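PDB 3I57: mucus binding protein from Lactobacillus reuteri, which probably mediates adhesion of the bacterium to mucus as a cell-wall-anchored surface protein, one repeat of which, the part described here, binds immunoglobulins. Local coordinates for residues H75-S86 with R122-V133. Numbering follows the deposited sequence.
Sequences HHRENVDPNHSS and RNGVLDDVTGIV
D127 reaches H75 and R77 through one carboxylate. Its CG stands anti to the backbone N (chi1 178°), which carries the group from CB across to these two residues of strand 67-80. CG lies over a face of the R77 guanidinium. OD1 turns back to its own chain, accepting from V129 N (2.8 Å) in an Asx turn at the strand end and, from above the carboxylate plane, from T130 N. D127 OD2 accepts from H75 ND1 (2.6 Å) on its syn lone pair; the N-H...O angle of 169° and an oxygen only 4° out of the ring plane show a straight His-carboxylate hydrogen bond, while H75 NE2 is bound to D10. R77 NH2, 3.5 Å from D127 OD2, adds charge attraction alone, and has E12 as a further salt-bridge partner. V129 CB packs over the H75 ring face, a CH-pi contact. Shortening D127 to an alanine is likely to leave H75 ND1 and the amides of V129 and T130 without this acceptor. R77 and D127 form an antiparallel non-hydrogen-bonded pair, followed by the hydrogen-bonded pair E78-L126. In this beta-grasp protein, strand 67-80 thus pairs with 112-127 near the middle of the elongated chain, with strand 133-135 also alongside 112-127.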
ATOM      1  N   HIS A  75      10.403 -10.347  -2.431  1.00  6.76           N
ATOM      2  CA  HIS A  75      10.289  -8.915  -2.772  1.00  6.63           C
ATOM      3  C   HIS A  75      10.894  -8.097  -1.626  1.00  7.27           C
ATOM      4  O   HIS A  75      10.520  -8.311  -0.469  1.00  6.96           O
ATOM      5  CB  HIS A  75       8.821  -8.520  -2.915  1.00  6.43           C
ATOM      6  CG  HIS A  75       8.108  -9.183  -4.050  1.00  8.40           C
ATOM      7  ND1 HIS A  75       6.891  -8.730  -4.525  1.00  8.07           N
ATOM      8  CD2 HIS A  75       8.447 -10.244  -4.823  1.00  9.81           C
ATOM      9  CE1 HIS A  75       6.505  -9.501  -5.527  1.00  8.03           C
ATOM     10  NE2 HIS A  75       7.429 -10.430  -5.723  1.00  8.74           N
ATOM     11  N   HIS A  76      11.826  -7.205  -1.930  1.00  7.57           N
ATOM     12  CA  HIS A  76      12.340  -6.303  -0.914  1.00  8.80           C
ATOM     13  C   HIS A  76      11.241  -5.321  -0.465  1.00  8.55           C
ATOM     14  O   HIS A  76      10.489  -4.788  -1.288  1.00  7.32           O
ATOM     15  CB  HIS A  76      13.579  -5.537  -1.408  1.00  8.72           C
ATOM     16  CG  HIS A  76      14.160  -4.668  -0.345  1.00 10.44           C
ATOM     17  ND1 HIS A  76      14.790  -5.189   0.768  1.00 14.52           N
ATOM     18  CD2 HIS A  76      14.070  -3.333  -0.138  1.00 10.92           C
ATOM     19  CE1 HIS A  76      15.130  -4.200   1.576  1.00 12.26           C
ATOM     20  NE2 HIS A  76      14.714  -3.064   1.046  1.00 14.38           N
ATOM     21  N   ARG A  77      11.135  -5.109   0.844  1.00  8.68           N
ATOM     22  CA  ARG A  77      10.151  -4.187   1.404  1.00  9.04           C
ATOM     23  C   ARG A  77      10.796  -3.128   2.272  1.00  9.86           C
ATOM     24  O   ARG A  77      11.862  -3.350   2.852  1.00  9.94           O
ATOM     25  CB  ARG A  77       9.094  -4.958   2.197  1.00  9.13           C
ATOM     26  CG  ARG A  77       8.193  -5.808   1.279  1.00  8.73           C
ATOM     27  CD  ARG A  77       7.175  -6.668   2.018  1.00 11.01           C
ATOM     28  NE  ARG A  77       6.276  -7.282   1.044  1.00 14.10           N
ATOM     29  CZ  ARG A  77       6.558  -8.408   0.391  1.00 14.00           C
ATOM     30  NH1 ARG A  77       7.698  -9.039   0.630  1.00  8.86           N
ATOM     31  NH2 ARG A  77       5.702  -8.889  -0.497  1.00 14.62           N
ATOM     32  N   GLU A  78      10.144  -1.976   2.356  1.00 11.29           N
ATOM     33  CA  GLU A  78      10.604  -0.899   3.216  1.00 12.37           C
ATOM     34  C   GLU A  78       9.390  -0.190   3.813  1.00 12.07           C
ATOM     35  O   GLU A  78       8.378   0.020   3.146  1.00  9.55           O
ATOM     36  CB  GLU A  78      11.475   0.090   2.439  1.00 13.90           C
ATOM     37  CG  GLU A  78      10.805   0.648   1.182  1.00 19.93           C
ATOM     38  CD  GLU A  78      11.680   1.657   0.430  1.00 25.87           C
ATOM     39  OE1 GLU A  78      12.596   1.205  -0.297  1.00 28.52           O
ATOM     40  OE2 GLU A  78      11.440   2.890   0.561  1.00 26.67           O
ATOM     41  N   ASN A  79       9.490   0.164   5.083  1.00 12.04           N
ATOM     42  CA  ASN A  79       8.406   0.891   5.709  1.00 12.36           C
ATOM     43  C   ASN A  79       8.354   2.311   5.164  1.00 11.55           C
ATOM     44  O   ASN A  79       9.390   2.982   5.039  1.00 11.45           O
ATOM     45  CB  ASN A  79       8.603   0.961   7.223  1.00 13.34           C
ATOM     46  CG  ASN A  79       8.764  -0.395   7.862  1.00 15.42           C
ATOM     47  OD1 ASN A  79       8.037  -1.326   7.558  1.00 16.10           O
ATOM     48  ND2 ASN A  79       9.711  -0.496   8.799  1.00 21.16           N
ATOM     49  N   VAL A  80       7.154   2.781   4.846  1.00 10.21           N
ATOM     50  CA  VAL A  80       6.989   4.147   4.351  1.00  9.77           C
ATOM     51  C   VAL A  80       5.998   4.969   5.184  1.00 10.02           C
ATOM     52  O   VAL A  80       5.177   4.426   5.930  1.00  9.54           O
ATOM     53  CB  VAL A  80       6.565   4.197   2.832  1.00  9.45           C
ATOM     54  CG1 VAL A  80       7.610   3.539   1.941  1.00  9.42           C
ATOM     55  CG2 VAL A  80       5.181   3.528   2.616  1.00  8.75           C
ATOM     56  N   ASP A  81       6.102   6.288   5.045  1.00 10.99           N
ATOM     57  CA  ASP A  81       5.278   7.231   5.777  1.00 11.28           C
ATOM     58  C   ASP A  81       3.929   7.401   5.047  1.00 10.82           C
ATOM     59  O   ASP A  81       3.774   6.977   3.910  1.00  9.86           O
ATOM     60  CB  ASP A  81       6.030   8.568   5.911  1.00 12.59           C
ATOM     61  CG  ASP A  81       7.339   8.441   6.737  1.00 16.79           C
ATOM     62  OD1 ASP A  81       7.469   7.481   7.532  1.00 22.24           O
ATOM     63  OD2 ASP A  81       8.253   9.296   6.613  1.00 22.61           O
ATOM     64  N   PRO A  82       2.944   8.024   5.710  1.00 11.19           N
ATOM     65  CA  PRO A  82       1.627   8.215   5.131  1.00 11.01           C
ATOM     66  C   PRO A  82       1.622   9.045   3.837  1.00 11.16           C
ATOM     67  O   PRO A  82       0.639   9.034   3.128  1.00 10.97           O
ATOM     68  CB  PRO A  82       0.865   8.958   6.242  1.00 11.37           C
ATOM     69  CG  PRO A  82       1.504   8.417   7.530  1.00 11.56           C
ATOM     70  CD  PRO A  82       2.992   8.453   7.121  1.00 10.68           C
ATOM     71  N   ASN A  83       2.690   9.773   3.538  1.00 11.49           N
ATOM     72  CA  ASN A  83       2.672  10.624   2.358  1.00 12.29           C
ATOM     73  C   ASN A  83       3.188   9.895   1.141  1.00 11.82           C
ATOM     74  O   ASN A  83       3.272  10.468   0.065  1.00 12.36           O
ATOM     75  CB  ASN A  83       3.500  11.894   2.563  1.00 13.76           C
ATOM     76  CG  ASN A  83       3.134  12.614   3.837  1.00 17.93           C
ATOM     77  OD1 ASN A  83       3.958  12.733   4.754  1.00 24.45           O
ATOM     78  ND2 ASN A  83       1.886  13.051   3.932  1.00 18.96           N
ATOM     79  N   HIS A  84       3.545   8.639   1.308  1.00 10.55           N
ATOM     80  CA  HIS A  84       4.198   7.938   0.203  1.00 11.07           C
ATOM     81  C   HIS A  84       3.182   7.535  -0.863  1.00 10.89           C
ATOM     82  O   HIS A  84       2.042   7.190  -0.543  1.00 10.56           O
ATOM     83  CB  HIS A  84       4.976   6.733   0.720  1.00 10.79           C
ATOM     84  CG  HIS A  84       5.974   6.199  -0.265  1.00 10.37           C
ATOM     85  ND1 HIS A  84       7.337   6.330  -0.098  1.00 11.49           N
ATOM     86  CD2 HIS A  84       5.799   5.536  -1.428  1.00  7.70           C
ATOM     87  CE1 HIS A  84       7.963   5.756  -1.116  1.00  6.87           C
ATOM     88  NE2 HIS A  84       7.052   5.263  -1.935  1.00 10.40           N
ATOM     89  N   SER A  85       3.582   7.600  -2.129  1.00 10.39           N
ATOM     90  CA  SER A  85       2.687   7.185  -3.207  1.00 11.13           C
ATOM     91  C   SER A  85       2.736   5.662  -3.361  1.00 10.10           C
ATOM     92  O   SER A  85       3.644   5.003  -2.842  1.00  9.72           O
ATOM     93  CB  SER A  85       3.046   7.865  -4.531  1.00 11.11           C
ATOM     94  OG  SER A  85       4.363   7.514  -4.926  1.00 15.07           O
ATOM     95  N   SER A  86       1.732   5.126  -4.035  1.00  8.94           N
ATOM     96  CA  SER A  86       1.633   3.705  -4.324  1.00  9.07           C
ATOM     97  C   SER A  86       1.177   3.486  -5.758  1.00  9.08           C
ATOM     98  O   SER A  86       0.287   4.174  -6.275  1.00  9.67           O
ATOM     99  CB  SER A  86       0.639   3.047  -3.363  1.00  6.87           C
ATOM    100  OG  SER A  86       0.464   1.667  -3.668  1.00  7.43           O
ATOM    101  N   ARG A 122      -2.158   6.729   7.782  1.00  7.15           N
ATOM    102  CA  ARG A 122      -1.763   5.331   8.006  1.00  7.83           C
ATOM    103  C   ARG A 122      -0.386   5.131   7.379  1.00  8.30           C
ATOM    104  O   ARG A 122      -0.103   5.680   6.296  1.00  7.92           O
ATOM    105  CB  ARG A 122      -2.813   4.363   7.441  1.00  7.46           C
ATOM    106  CG  ARG A 122      -3.044   4.456   5.912  1.00  7.24           C
ATOM    107  CD  ARG A 122      -4.212   3.600   5.469  1.00  5.33           C
ATOM    108  NE  ARG A 122      -4.495   3.783   4.045  1.00  8.63           N
ATOM    109  CZ  ARG A 122      -5.381   3.055   3.369  1.00  8.91           C
ATOM    110  NH1 ARG A 122      -6.044   2.076   3.978  1.00  7.53           N
ATOM    111  NH2 ARG A 122      -5.585   3.288   2.078  1.00  8.98           N
ATOM    112  N   ASN A 123       0.483   4.406   8.086  1.00  8.50           N
ATOM    113  CA  ASN A 123       1.772   4.037   7.527  1.00  9.20           C
ATOM    114  C   ASN A 123       1.602   2.800   6.700  1.00  8.16           C
ATOM    115  O   ASN A 123       0.579   2.160   6.760  1.00  9.13           O
ATOM    116  CB  ASN A 123       2.801   3.791   8.628  1.00  9.85           C
ATOM    117  CG  ASN A 123       3.295   5.087   9.201  1.00 13.46           C
ATOM    118  OD1 ASN A 123       4.456   5.473   9.017  1.00 16.91           O
ATOM    119  ND2 ASN A 123       2.399   5.808   9.820  1.00 11.96           N
ATOM    120  N   GLY A 124       2.613   2.472   5.925  1.00  8.78           N
ATOM    121  CA  GLY A 124       2.530   1.283   5.095  1.00  8.06           C
ATOM    122  C   GLY A 124       3.904   0.681   4.852  1.00  7.50           C
ATOM    123  O   GLY A 124       4.917   1.146   5.375  1.00  6.34           O
ATOM    124  N   VAL A 125       3.901  -0.405   4.081  1.00  7.13           N
ATOM    125  CA  VAL A 125       5.119  -1.087   3.708  1.00  8.12           C
ATOM    126  C   VAL A 125       5.110  -1.197   2.185  1.00  7.19           C
ATOM    127  O   VAL A 125       4.193  -1.800   1.594  1.00  7.64           O
ATOM    128  CB  VAL A 125       5.108  -2.485   4.243  1.00  8.27           C
ATOM    129  CG1 VAL A 125       6.282  -3.274   3.674  1.00  9.81           C
ATOM    130  CG2 VAL A 125       5.110  -2.472   5.796  1.00  9.24           C
ATOM    131  N   LEU A 126       6.145  -0.636   1.572  1.00  7.88           N
ATOM    132  CA  LEU A 126       6.258  -0.575   0.132  1.00  7.81           C
ATOM    133  C   LEU A 126       6.961  -1.839  -0.345  1.00  7.52           C
ATOM    134  O   LEU A 126       7.947  -2.275   0.242  1.00  7.56           O
ATOM    135  CB  LEU A 126       7.061   0.652  -0.286  1.00  8.43           C
ATOM    136  CG  LEU A 126       7.539   0.663  -1.723  1.00  8.76           C
ATOM    137  CD1 LEU A 126       6.365   0.879  -2.672  1.00 10.00           C
ATOM    138  CD2 LEU A 126       8.644   1.736  -1.868  1.00  6.81           C
ATOM    139  N   ASP A 127       6.389  -2.444  -1.375  1.00  6.55           N
ATOM    140  CA  ASP A 127       6.993  -3.587  -2.050  1.00  6.93           C
ATOM    141  C   ASP A 127       7.783  -3.002  -3.209  1.00  6.99           C
ATOM    142  O   ASP A 127       7.208  -2.445  -4.133  1.00  7.52           O
ATOM    143  CB  ASP A 127       5.856  -4.480  -2.548  1.00  6.70           C
ATOM    144  CG  ASP A 127       6.348  -5.721  -3.326  1.00  8.42           C
ATOM    145  OD1 ASP A 127       7.390  -5.639  -3.993  1.00  7.50           O
ATOM    146  OD2 ASP A 127       5.653  -6.758  -3.294  1.00  9.68           O
ATOM    147  N   ASP A 128       9.104  -3.104  -3.128  1.00  7.29           N
ATOM    148  CA  ASP A 128       9.975  -2.533  -4.120  1.00  7.92           C
ATOM    149  C   ASP A 128       9.830  -3.167  -5.505  1.00  7.29           C
ATOM    150  O   ASP A 128      10.204  -2.536  -6.500  1.00  7.36           O
ATOM    151  CB  ASP A 128      11.425  -2.640  -3.661  1.00  7.84           C
ATOM    152  CG  ASP A 128      11.818  -1.574  -2.658  1.00 10.88           C
ATOM    153  OD1 ASP A 128      11.118  -0.536  -2.496  1.00  9.59           O
ATOM    154  OD2 ASP A 128      12.880  -1.789  -2.039  1.00 14.10           O
ATOM    155  N   VAL A 129       9.315  -4.398  -5.586  1.00  6.34           N
ATOM    156  CA  VAL A 129       9.164  -5.048  -6.910  1.00  6.87           C
ATOM    157  C   VAL A 129       7.962  -4.491  -7.668  1.00  7.29           C
ATOM    158  O   VAL A 129       8.040  -4.220  -8.871  1.00  7.53           O
ATOM    159  CB  VAL A 129       8.991  -6.559  -6.799  1.00  6.35           C
ATOM    160  CG1 VAL A 129       8.533  -7.138  -8.159  1.00  7.46           C
ATOM    161  CG2 VAL A 129      10.307  -7.207  -6.345  1.00  7.37           C
ATOM    162  N   THR A 130       6.857  -4.329  -6.953  1.00  7.05           N
ATOM    163  CA  THR A 130       5.603  -3.898  -7.560  1.00  7.37           C
ATOM    164  C   THR A 130       5.367  -2.379  -7.481  1.00  7.55           C
ATOM    165  O   THR A 130       4.558  -1.846  -8.249  1.00  9.08           O
ATOM    166  CB  THR A 130       4.408  -4.610  -6.934  1.00  7.33           C
ATOM    167  OG1 THR A 130       4.320  -4.237  -5.555  1.00  6.27           O
ATOM    168  CG2 THR A 130       4.580  -6.150  -7.031  1.00  9.32           C
ATOM    169  N   GLY A 131       6.058  -1.677  -6.588  1.00  7.64           N
ATOM    170  CA  GLY A 131       5.742  -0.259  -6.339  1.00  7.84           C
ATOM    171  C   GLY A 131       4.487   0.012  -5.518  1.00  7.25           C
ATOM    172  O   GLY A 131       4.119   1.168  -5.275  1.00  7.81           O
ATOM    173  N   ILE A 132       3.856  -1.047  -5.049  1.00  8.01           N
ATOM    174  CA  ILE A 132       2.606  -0.958  -4.291  1.00  8.10           C
ATOM    175  C   ILE A 132       2.870  -0.907  -2.793  1.00  8.01           C
ATOM    176  O   ILE A 132       3.675  -1.692  -2.250  1.00  7.17           O
ATOM    177  CB  ILE A 132       1.685  -2.152  -4.597  1.00  8.47           C
ATOM    178  CG1 ILE A 132       1.434  -2.253  -6.109  1.00  8.02           C
ATOM    179  CG2 ILE A 132       0.356  -2.099  -3.760  1.00  8.08           C
ATOM    180  CD1 ILE A 132       0.673  -3.557  -6.543  1.00  5.19           C
ATOM    181  N   VAL A 133       2.195   0.026  -2.115  1.00  6.73           N
ATOM    182  CA  VAL A 133       2.282   0.072  -0.667  1.00  6.84           C
ATOM    183  C   VAL A 133       1.139  -0.743  -0.078  1.00  6.78           C
ATOM    184  O   VAL A 133      -0.022  -0.526  -0.429  1.00  7.11           O
ATOM    185  CB  VAL A 133       2.113   1.518  -0.156  1.00  6.56           C
ATOM    186  CG1 VAL A 133       2.123   1.543   1.369  1.00  5.93           C
ATOM    187  CG2 VAL A 133       3.260   2.408  -0.682  1.00  8.72           C
TER
HETATM  188  O   HOH W   1       3.480  -7.077  -0.707  1.00 27.74           O